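Local coordinates for protein glutathione S-transferase enzyme with thioredoxin-like domain (Xenorhabdus nematophila, PDB 4L8E) that binds two glutathione molecules per subunit and probably acts as a glutathione transferase, joining a thioredoxin-like domain to an all-helical one, at residues G39-L44 with D190-P195; V170-L175 with E208-V213; P195-Y200 with K214-K219. All blocks are in the same frame, centred on the assembly; numbering follows the deposited sequence.

How the contacts relate
The three contacts illustrate how a glutathione S-transferase ties its thioredoxin-like N-terminal domain to its helical C-terminal domain and how helices pack within the latter. Contact 1 joins helix 37-49 to helix 188-197 near the centre of the chain. Within the helical domain, contact 2 sets the end of helix 154-175 against the start of helix 211-221, and contact 3 sets helix 211-221 against segment 195-200. Centres of contacts 2 and 3 are about 10 Å apart, those of 1 and 3 about 11 Å, and those of 1 and 2 about 18 Å. Along the chain contact 1 closes before contact 3 opens, while the segments of contact 2 alternate with those of both. Helix 188-197 is common to contacts 1 and 3, helix 211-221 to contacts 2 and 3, with direct ties from D190 to W216 and E208 to K214.

Contact 1: G39-L44 with D190-P195; sequences GYKITL and DIAVYP
K41 and L44, one turn apart on helix 37-49, pack against helix 188-197, L44 on I191 and P195, K41 along A192. The two short axes cross at 137° and come within 8.3 Å. L44 and P195 reach toward each other tip to tip, L44 CD1 lying 3.8 Å from P195 CG. The same methyl touches the ring of Y194 obliquely, while L44 CB rests 4.0 Å from I191 CG2. That branch of I191 stands anti to its backbone nitrogen and also presses on the carbonyl of K41, with I191 CG2 only 3.1 Å from K41 O, a close fit. K41 runs alongside the helix rather than into it: beyond CG its chain is fully extended (chi2 175°, chi3 -177°), and its methylenes pass the backbone of A192, bringing K41 CE to 3.2 Å from A192 O. The ammonium is carried past this carbonyl to Q131, N38 and S99, where K41 also lines a glutathione pocket. The chemistry is therefore divided along one side chain: aliphatic carbons pack at the domain interface while the charged end is held by three hydrogen bonds beyond it, and A192 O, buried without a polar partner, has the K41 CE methylene against it.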
loop_
_atom_site.group_PDB
_atom_site.type_symbol
_atom_site.label_atom_id
_atom_site.label_comp_id
_atom_site.label_asym_id
_atom_site.label_seq_id
_atom_site.Cartn_x
_atom_site.Cartn_y
_atom_site.Cartn_z
ATOM N N GLY A 39 4.719 12.948 4.254
ATOM C CA GLY A 39 4.216 13.937 5.182
ATOM C C GLY A 39 3.249 14.911 4.528
ATOM O O GLY A 39 2.204 15.268 5.099
ATOM N N TYR A 40 3.573 15.343 3.315
ATOM C CA TYR A 40 2.747 16.323 2.608
ATOM C C TYR A 40 1.387 15.747 2.227
ATOM O O TYR A 40 0.410 16.477 2.128
ATOM C CB TYR A 40 3.427 16.830 1.346
ATOM C CG TYR A 40 4.515 17.845 1.605
ATOM C CD1 TYR A 40 4.223 19.082 2.176
ATOM C CD2 TYR A 40 5.819 17.573 1.269
ATOM C CE1 TYR A 40 5.238 20.001 2.401
ATOM C CE2 TYR A 40 6.825 18.476 1.510
ATOM C CZ TYR A 40 6.528 19.683 2.061
ATOM O OH TYR A 40 7.568 20.568 2.273
ATOM N N LYS A 41 1.295 14.435 2.042
ATOM C CA LYS A 41 -0.015 13.851 1.774
ATOM C C LYS A 41 -1.012 14.271 2.843
ATOM O O LYS A 41 -2.167 14.564 2.546
ATOM C CB LYS A 41 0.029 12.324 1.759
ATOM C CG LYS A 41 0.867 11.698 0.670
ATOM C CD LYS A 41 0.883 10.193 0.891
ATOM C CE LYS A 41 1.763 9.452 -0.093
ATOM N NZ LYS A 41 1.829 7.982 0.258
ATOM N N ILE A 42 -0.571 14.247 4.093
ATOM C CA ILE A 42 -1.480 14.454 5.198
ATOM C C ILE A 42 -1.763 15.938 5.400
ATOM O O ILE A 42 -2.908 16.330 5.650
ATOM C CB ILE A 42 -1.000 13.788 6.494
ATOM C CG1 ILE A 42 -0.577 12.331 6.217
ATOM C CG2 ILE A 42 -2.094 13.872 7.534
ATOM C CD1 ILE A 42 -1.651 11.453 5.508
ATOM N N THR A 43 -0.745 16.773 5.299
ATOM C CA THR A 43 -1.013 18.221 5.397
ATOM C C THR A 43 -1.847 18.732 4.218
ATOM O O THR A 43 -2.657 19.627 4.387
ATOM C CB THR A 43 0.256 19.056 5.567
ATOM O OG1 THR A 43 1.137 18.796 4.478
ATOM C CG2 THR A 43 0.933 18.730 6.892
ATOM N N LEU A 44 -1.693 18.148 3.036
ATOM C CA LEU A 44 -2.610 18.476 1.934
ATOM C C LEU A 44 -4.060 18.210 2.331
ATOM O O LEU A 44 -4.925 19.084 2.143
ATOM C CB LEU A 44 -2.276 17.681 0.659
ATOM C CG LEU A 44 -1.048 18.110 -0.141
ATOM C CD1 LEU A 44 -0.783 17.081 -1.266
ATOM C CD2 LEU A 44 -1.158 19.522 -0.747
ATOM N N ASP A 190 -5.673 11.238 -5.470
ATOM C CA ASP A 190 -4.855 12.304 -6.032
ATOM C C ASP A 190 -3.906 12.894 -4.979
ATOM O O ASP A 190 -2.731 13.205 -5.261
ATOM C CB ASP A 190 -5.735 13.419 -6.574
ATOM C CG ASP A 190 -6.726 12.943 -7.589
ATOM O OD1 ASP A 190 -6.346 12.789 -8.792
ATOM O OD2 ASP A 190 -7.900 12.750 -7.188
ATOM N N ILE A 191 -4.428 13.088 -3.772
ATOM C CA ILE A 191 -3.630 13.631 -2.671
ATOM C C ILE A 191 -2.444 12.710 -2.374
ATOM O O ILE A 191 -1.336 13.187 -2.091
ATOM C CB ILE A 191 -4.508 13.844 -1.415
ATOM C CG1 ILE A 191 -5.538 14.956 -1.663
ATOM C CG2 ILE A 191 -3.636 14.032 -0.188
ATOM C CD1 ILE A 191 -6.637 15.006 -0.613
ATOM N N ALA A 192 -2.656 11.399 -2.453
ATOM C CA ALA A 192 -1.586 10.445 -2.206
ATOM C C ALA A 192 -0.498 10.501 -3.294
ATOM O O ALA A 192 0.705 10.390 -2.992
ATOM C CB ALA A 192 -2.143 9.035 -2.089
ATOM N N VAL A 193 -0.910 10.669 -4.538
ATOM C CA VAL A 193 0.008 10.637 -5.677
ATOM C C VAL A 193 0.773 11.951 -5.849
ATOM O O VAL A 193 1.971 11.966 -6.160
ATOM C CB VAL A 193 -0.731 10.281 -6.969
ATOM C CG1 VAL A 193 0.178 10.362 -8.200
ATOM C CG2 VAL A 193 -1.279 8.836 -6.867
ATOM N N TYR A 194 0.102 13.064 -5.630
ATOM C CA TYR A 194 0.708 14.341 -5.961
ATOM C C TYR A 194 2.102 14.603 -5.371
ATOM O O TYR A 194 2.992 15.042 -6.070
ATOM C CB TYR A 194 -0.246 15.513 -5.656
ATOM C CG TYR A 194 0.354 16.859 -5.929
ATOM C CD1 TYR A 194 0.346 17.410 -7.210
ATOM C CD2 TYR A 194 0.959 17.582 -4.923
ATOM C CE1 TYR A 194 0.897 18.642 -7.481
ATOM C CE2 TYR A 194 1.526 18.829 -5.186
ATOM C CZ TYR A 194 1.490 19.352 -6.456
ATOM O OH TYR A 194 2.040 20.582 -6.682
ATOM N N PRO A 195 2.298 14.368 -4.068
ATOM C CA PRO A 195 3.605 14.727 -3.508
ATOM C C PRO A 195 4.753 13.919 -4.094
ATOM O O PRO A 195 5.891 14.421 -4.078
ATOM C CB PRO A 195 3.427 14.428 -2.012
ATOM C CG PRO A 195 1.943 14.540 -1.793
ATOM C CD PRO A 195 1.339 13.974 -3.030
#

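Contact 2: V170-L175 with E208-V213; sequences VLNTQL and EDYPAV
The start of helix 211-221, in the C-terminal helical domain of the glutathione S-transferase fold, is where N172 of helix 154-175 forms hydrogen bonds to first-turn backbone amides. N172, near the end of its own helix, extends its amide to this turn, and Y210 occupies the N-cap position. With CG anti to its backbone nitrogen (chi1 -169°), N172 directs OD1 at two successive backbone amides. V213 N donates the straighter bond, 3.2 Å from N172 OD1 with an angle of 152° at the hydrogen and the donor tilted 20° from the carbonyl plane. A212 N is nearer, 2.9 Å from the same OD1, but its bond is bent and weak. P211 has no N-H to offer, and its ring crosses the N172 side chain at about a right angle. One oxygen thus serves two amides of the opening turn, and its partial negative charge would be expected to suit the positive end of the helix dipole.

Carbon contacts accompany these bonds. N172 CB meets the edge of the Y210 ring close to its plane and lies 3.7 Å from V213 CG2. L171 and V213 also cross at about a right angle, and L171 CD2 stands 3.9 Å from V213 CG2. Three residues on from N172, L175 places its CB 3.9 Å from A212 CB.

Around the pair, the ring of Y210 lies along helix 154-175 against Q165 and K169, L171 leans on W130 of helix 118-145, and V170 packs on W127 and W130 of that helix as well as on P75 of the second subunit.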
loop_
_atom_site.group_PDB
_atom_site.type_symbol
_atom_site.label_atom_id
_atom_site.label_comp_id
_atom_site.label_asym_id
_atom_site.label_seq_id
_atom_site.Cartn_x
_atom_site.Cartn_y
_atom_site.Cartn_z
ATOM N N VAL A 170 1.395 4.328 -16.547
ATOM C CA VAL A 170 0.116 3.888 -15.984
ATOM C C VAL A 170 -0.685 5.116 -15.535
ATOM O O VAL A 170 -1.885 5.236 -15.808
ATOM C CB VAL A 170 0.349 2.903 -14.820
ATOM C CG1 VAL A 170 -0.933 2.686 -14.005
ATOM C CG2 VAL A 170 0.862 1.544 -15.351
ATOM N N LEU A 171 -0.024 5.997 -14.801
ATOM C CA LEU A 171 -0.681 7.198 -14.305
ATOM C C LEU A 171 -1.214 8.045 -15.461
ATOM O O LEU A 171 -2.383 8.491 -15.464
ATOM C CB LEU A 171 0.304 7.985 -13.436
ATOM C CG LEU A 171 -0.199 9.283 -12.801
ATOM C CD1 LEU A 171 -1.328 8.967 -11.856
ATOM C CD2 LEU A 171 0.926 10.013 -12.111
ATOM N N ASN A 172 -0.380 8.256 -16.466
ATOM C CA ASN A 172 -0.767 9.094 -17.593
ATOM C C ASN A 172 -1.954 8.486 -18.340
ATOM O O ASN A 172 -2.868 9.184 -18.772
ATOM C CB ASN A 172 0.399 9.233 -18.557
ATOM C CG ASN A 172 0.163 10.283 -19.599
ATOM O OD1 ASN A 172 0.280 11.483 -19.327
ATOM N ND2 ASN A 172 -0.136 9.848 -20.831
ATOM N N THR A 173 -1.911 7.174 -18.518
ATOM C CA THR A 173 -2.983 6.472 -19.216
ATOM C C THR A 173 -4.322 6.684 -18.498
ATOM O O THR A 173 -5.336 6.933 -19.146
ATOM C CB THR A 173 -2.624 4.989 -19.400
ATOM O OG1 THR A 173 -1.550 4.903 -20.341
ATOM C CG2 THR A 173 -3.803 4.188 -19.925
ATOM N N GLN A 174 -4.336 6.602 -17.170
ATOM C CA GLN A 174 -5.580 6.837 -16.452
ATOM C C GLN A 174 -6.029 8.293 -16.552
ATOM O O GLN A 174 -7.224 8.568 -16.698
ATOM C CB GLN A 174 -5.459 6.394 -14.996
ATOM C CG GLN A 174 -6.756 6.532 -14.196
ATOM C CD GLN A 174 -7.922 5.774 -14.804
ATOM O OE1 GLN A 174 -7.804 4.599 -15.099
ATOM N NE2 GLN A 174 -9.059 6.452 -14.995
ATOM N N LEU A 175 -5.083 9.226 -16.467
ATOM C CA LEU A 175 -5.436 10.647 -16.444
ATOM C C LEU A 175 -5.849 11.147 -17.843
ATOM O O LEU A 175 -6.388 12.258 -17.996
ATOM C CB LEU A 175 -4.284 11.479 -15.843
ATOM C CG LEU A 175 -4.046 11.243 -14.340
ATOM C CD1 LEU A 175 -2.756 11.923 -13.919
ATOM C CD2 LEU A 175 -5.219 11.759 -13.531
ATOM N N GLU A 208 7.531 15.537 -20.198
ATOM C CA GLU A 208 6.990 15.713 -21.531
ATOM C C GLU A 208 6.513 14.386 -22.120
ATOM O O GLU A 208 5.697 14.376 -23.033
ATOM C CB GLU A 208 8.028 16.359 -22.453
ATOM C CG GLU A 208 8.510 17.718 -21.965
ATOM C CD GLU A 208 7.384 18.741 -21.834
ATOM O OE1 GLU A 208 6.718 19.031 -22.850
ATOM O OE2 GLU A 208 7.168 19.257 -20.717
ATOM N N ASP A 209 7.015 13.267 -21.605
ATOM C CA ASP A 209 6.549 11.958 -22.069
ATOM C C ASP A 209 5.155 11.623 -21.524
ATOM O O ASP A 209 4.510 10.676 -21.983
ATOM C CB ASP A 209 7.531 10.854 -21.655
ATOM C CG ASP A 209 8.805 10.844 -22.489
ATOM O OD1 ASP A 209 8.845 11.472 -23.572
ATOM O OD2 ASP A 209 9.774 10.179 -22.062
ATOM N N TYR A 210 4.693 12.398 -20.544
ATOM C CA TYR A 210 3.444 12.115 -19.828
ATOM C C TYR A 210 2.599 13.401 -19.729
ATOM O O TYR A 210 2.431 13.968 -18.647
ATOM C CB TYR A 210 3.747 11.534 -18.447
ATOM C CG TYR A 210 4.786 10.434 -18.501
ATOM C CD1 TYR A 210 4.455 9.162 -18.948
ATOM C CD2 TYR A 210 6.121 10.686 -18.178
ATOM C CE1 TYR A 210 5.408 8.176 -19.055
ATOM C CE2 TYR A 210 7.077 9.688 -18.257
ATOM C CZ TYR A 210 6.716 8.443 -18.712
ATOM O OH TYR A 210 7.663 7.440 -18.812
ATOM N N PRO A 211 2.031 13.834 -20.852
ATOM C CA PRO A 211 1.376 15.150 -20.915
ATOM C C PRO A 211 0.142 15.255 -20.018
ATOM O O PRO A 211 -0.116 16.348 -19.498
ATOM C CB PRO A 211 1.016 15.316 -22.393
ATOM C CG PRO A 211 1.154 13.982 -23.005
ATOM C CD PRO A 211 2.066 13.159 -22.164
ATOM N N ALA A 212 -0.599 14.159 -19.831
ATOM C CA ALA A 212 -1.745 14.193 -18.940
ATOM C C ALA A 212 -1.311 14.352 -17.501
ATOM O O ALA A 212 -1.981 15.027 -16.726
ATOM C CB ALA A 212 -2.604 12.948 -19.091
ATOM N N VAL A 213 -0.201 13.720 -17.131
ATOM C CA VAL A 213 0.350 13.898 -15.781
ATOM C C VAL A 213 0.772 15.359 -15.584
ATOM O O VAL A 213 0.501 15.959 -14.529
ATOM C CB VAL A 213 1.566 12.964 -15.509
ATOM C CG1 VAL A 213 2.115 13.186 -14.092
ATOM C CG2 VAL A 213 1.173 11.487 -15.667
#

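Contact 3: P195-Y200 with K214-K219. With GSH (glutathione), chain B; GSH (glutathione), chain D.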
loop_
_atom_site.group_PDB
_atom_site.type_symbol
_atom_site.label_atom_id
_atom_site.label_comp_id
_atom_site.label_asym_id
_atom_site.label_seq_id
_atom_site.Cartn_x
_atom_site.Cartn_y
_atom_site.Cartn_z
ATOM N N PRO A 195 2.298 14.368 -4.068
ATOM C CA PRO A 195 3.605 14.727 -3.508
ATOM C C PRO A 195 4.753 13.919 -4.094
ATOM O O PRO A 195 5.891 14.421 -4.078
ATOM C CB PRO A 195 3.427 14.428 -2.012
ATOM C CG PRO A 195 1.943 14.540 -1.793
ATOM C CD PRO A 195 1.339 13.974 -3.030
ATOM N N TRP A 196 4.451 12.741 -4.617
ATOM C CA TRP A 196 5.440 11.910 -5.291
ATOM C C TRP A 196 5.644 12.336 -6.739
ATOM O O TRP A 196 6.769 12.474 -7.199
ATOM C CB TRP A 196 5.034 10.434 -5.204
ATOM C CG TRP A 196 5.431 9.830 -3.879
ATOM C CD1 TRP A 196 4.634 9.638 -2.769
ATOM C CD2 TRP A 196 6.742 9.408 -3.505
ATOM N NE1 TRP A 196 5.383 9.099 -1.747
ATOM C CE2 TRP A 196 6.674 8.946 -2.173
ATOM C CE3 TRP A 196 7.975 9.374 -4.168
ATOM C CZ2 TRP A 196 7.787 8.467 -1.501
ATOM C CZ3 TRP A 196 9.060 8.913 -3.501
ATOM C CH2 TRP A 196 8.964 8.432 -2.184
ATOM N N ALA A 197 4.547 12.577 -7.449
ATOM C CA ALA A 197 4.645 13.030 -8.843
ATOM C C ALA A 197 5.307 14.406 -8.971
ATOM O O ALA A 197 5.961 14.676 -9.978
ATOM C CB ALA A 197 3.279 13.037 -9.484
ATOM N N LYS A 198 5.140 15.268 -7.954
ATOM C CA LYS A 198 5.740 16.597 -7.899
ATOM C C LYS A 198 7.255 16.512 -7.937
ATOM O O LYS A 198 7.950 17.473 -8.320
ATOM C CB LYS A 198 5.266 17.338 -6.615
ATOM C CG LYS A 198 6.197 18.409 -6.068
ATOM C CD LYS A 198 5.453 19.420 -5.200
ATOM C CE LYS A 198 6.360 20.573 -4.753
ATOM N NZ LYS A 198 7.626 20.074 -4.122
ATOM N N CYS A 199 7.772 15.350 -7.558
ATOM C CA CYS A 199 9.196 15.117 -7.478
ATOM C C CYS A 199 9.777 14.468 -8.735
ATOM O O CYS A 199 10.904 13.980 -8.706
ATOM C CB CYS A 199 9.527 14.262 -6.259
ATOM S SG CYS A 199 9.211 15.097 -4.668
ATOM N N TYR A 200 9.040 14.499 -9.841
ATOM C CA TYR A 200 9.521 13.906 -11.101
ATOM C C TYR A 200 10.946 14.292 -11.503
ATOM O O TYR A 200 11.696 13.448 -12.011
ATOM C CB TYR A 200 8.566 14.240 -12.246
ATOM C CG TYR A 200 8.595 15.692 -12.651
ATOM C CD1 TYR A 200 7.778 16.618 -12.017
ATOM C CD2 TYR A 200 9.406 16.130 -13.687
ATOM C CE1 TYR A 200 7.810 17.969 -12.379
ATOM C CE2 TYR A 200 9.424 17.460 -14.065
ATOM C CZ TYR A 200 8.618 18.367 -13.410
ATOM O OH TYR A 200 8.615 19.707 -13.751
ATOM N N LYS A 214 1.436 15.924 -16.588
ATOM C CA LYS A 214 1.868 17.320 -16.531
ATOM C C LYS A 214 0.676 18.258 -16.297
ATOM O O LYS A 214 0.728 19.148 -15.441
ATOM C CB LYS A 214 2.620 17.716 -17.809
ATOM C CG LYS A 214 3.162 19.127 -17.760
ATOM C CD LYS A 214 3.936 19.511 -18.997
ATOM C CE LYS A 214 4.439 20.959 -18.908
ATOM N NZ LYS A 214 5.392 21.238 -19.998
ATOM N N LYS A 215 -0.397 18.087 -17.062
ATOM C CA LYS A 215 -1.565 18.957 -16.864
ATOM C C LYS A 215 -2.206 18.771 -15.495
ATOM O O LYS A 215 -2.642 19.741 -14.870
ATOM C CB LYS A 215 -2.605 18.783 -17.980
ATOM C CG LYS A 215 -2.132 19.233 -19.350
ATOM C CD LYS A 215 -3.298 19.339 -20.314
ATOM C CE LYS A 215 -2.858 19.739 -21.724
ATOM N NZ LYS A 215 -1.946 18.732 -22.368
ATOM N N TRP A 216 -2.258 17.525 -15.011
ATOM C CA TRP A 216 -2.841 17.225 -13.705
ATOM C C TRP A 216 -1.980 17.829 -12.585
ATOM O O TRP A 216 -2.516 18.394 -11.632
ATOM C CB TRP A 216 -3.026 15.708 -13.614
ATOM C CG TRP A 216 -3.373 15.111 -12.304
ATOM C CD1 TRP A 216 -4.621 14.832 -11.828
ATOM C CD2 TRP A 216 -2.452 14.633 -11.323
ATOM N NE1 TRP A 216 -4.533 14.227 -10.603
ATOM C CE2 TRP A 216 -3.209 14.093 -10.270
ATOM C CE3 TRP A 216 -1.055 14.613 -11.233
ATOM C CZ2 TRP A 216 -2.617 13.563 -9.123
ATOM C CZ3 TRP A 216 -0.472 14.075 -10.092
ATOM C CH2 TRP A 216 -1.252 13.555 -9.063
ATOM N N LEU A 217 -0.656 17.768 -12.720
ATOM C CA LEU A 217 0.231 18.396 -11.734
ATOM C C LEU A 217 -0.034 19.900 -11.673
ATOM O O LEU A 217 -0.191 20.468 -10.594
ATOM C CB LEU A 217 1.692 18.161 -12.095
ATOM C CG LEU A 217 2.313 16.832 -11.659
ATOM C CD1 LEU A 217 3.704 16.680 -12.314
ATOM C CD2 LEU A 217 2.415 16.691 -10.145
ATOM N N GLU A 218 -0.090 20.522 -12.839
ATOM C CA GLU A 218 -0.343 21.949 -12.969
ATOM C C GLU A 218 -1.679 22.335 -12.321
ATOM O O GLU A 218 -1.792 23.375 -11.679
ATOM C CB GLU A 218 -0.283 22.355 -14.447
ATOM C CG GLU A 218 1.156 22.449 -14.979
ATOM C CD GLU A 218 1.308 22.458 -16.511
ATOM O OE1 GLU A 218 0.323 22.291 -17.273
ATOM O OE2 GLU A 218 2.462 22.624 -16.951
ATOM N N LYS A 219 -2.687 21.496 -12.513
ATOM C CA LYS A 219 -4.019 21.732 -11.969
ATOM C C LYS A 219 -4.004 21.683 -10.429
ATOM O O LYS A 219 -4.590 22.535 -9.751
ATOM C CB LYS A 219 -4.941 20.626 -12.510
ATOM C CG LYS A 219 -6.384 20.675 -12.119
ATOM C CD LYS A 219 -7.226 19.807 -13.080
ATOM C CE LYS A 219 -6.951 18.310 -12.952
ATOM N NZ LYS A 219 -7.732 17.553 -13.977
HETATM N N1 GSH B . 15.288 4.216 5.272
HETATM C CA1 GSH B . 14.800 4.866 4.114
HETATM C C1 GSH B . 15.565 4.375 2.916
HETATM O O11 GSH B . 16.746 3.924 3.055
HETATM O O12 GSH B . 15.033 4.430 1.762
HETATM C CB1 GSH B . 15.002 6.324 4.262
HETATM C CG1 GSH B . 14.525 7.120 3.063
HETATM C CD1 GSH B . 13.016 7.260 3.047
HETATM O OE1 GSH B . 12.369 7.174 4.067
HETATM N N2 GSH B . 12.373 7.483 1.767
HETATM C CA2 GSH B . 10.958 7.631 1.673
HETATM C C2 GSH B . 10.433 6.492 0.813
HETATM O O2 GSH B . 11.071 6.000 -0.130
HETATM C CB2 GSH B . 10.578 8.920 1.042
HETATM S SG2 GSH B . 11.013 10.306 2.103
HETATM N N3 GSH B . 9.159 5.939 1.119
HETATM C CA3 GSH B . 8.671 4.854 0.303
HETATM C C3 GSH B . 7.195 4.878 0.289
HETATM O O31 GSH B . 6.590 5.970 0.438
HETATM O O32 GSH B . 6.575 3.787 0.132
HETATM C CG1 GSH D . 10.298 18.078 0.318
HETATM C CD1 GSH D . 10.108 16.909 -0.643
HETATM O OE1 GSH D . 8.977 16.569 -0.987
HETATM N N2 GSH D . 11.329 16.237 -1.127
HETATM C CA2 GSH D . 11.327 15.119 -2.023
HETATM C C2 GSH D . 11.933 13.932 -1.298
HETATM O O2 GSH D . 12.188 12.899 -1.932
HETATM C CB2 GSH D . 12.095 15.408 -3.280
HETATM S SG2 GSH D . 11.092 16.385 -4.381
HETATM N N3 GSH D . 12.212 13.981 0.142
HETATM C CA3 GSH D . 12.764 12.808 0.819
HETATM C C3 GSH D . 14.185 12.490 0.475
HETATM O O31 GSH D . 14.638 11.350 0.765
HETATM O O32 GSH D . 14.931 13.335 -0.084
#
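L217 has its CG anti to the carbonyl carbon (chi1 -83°) and Y200 has CG between the backbone nitrogen and the carbonyl carbon (chi1 70°); together these torsions bring one leucine methyl to A197 and the other to the tyrosine. The site lies in the all-helical domain of the glutathione S-transferase fold, where a type I beta turn runs from A197 to Y200 and faces helix 211-221. L217 divides its branches: CD2 lies 3.8 Å from A197 CB, whereas CD1 sits 4.1 Å from Y200 CD1 and approaches that ring obliquely. W216 adds the rim of its indole, meeting A197 CB edge-on near the ring plane, while its NE1 is hydrogen-bonded to D190 OD1, which helps fix the ring's rotation.

Glutathione occupies another flank of segment 195-200. Beside the benzo portion of the W196 indole, W196 CH2 lies 3.6 Å from CB2 of one bound glutathione, and W196 NE1 is hydrogen-bonded to N38 OD1. C199 belongs to the pocket of another, although the spacing of the two sulfurs is doubtful. Returning to the turn, A197 O lies at the edge of the Y200 ring, in its plane, and 3.8 Å from L217 CD1.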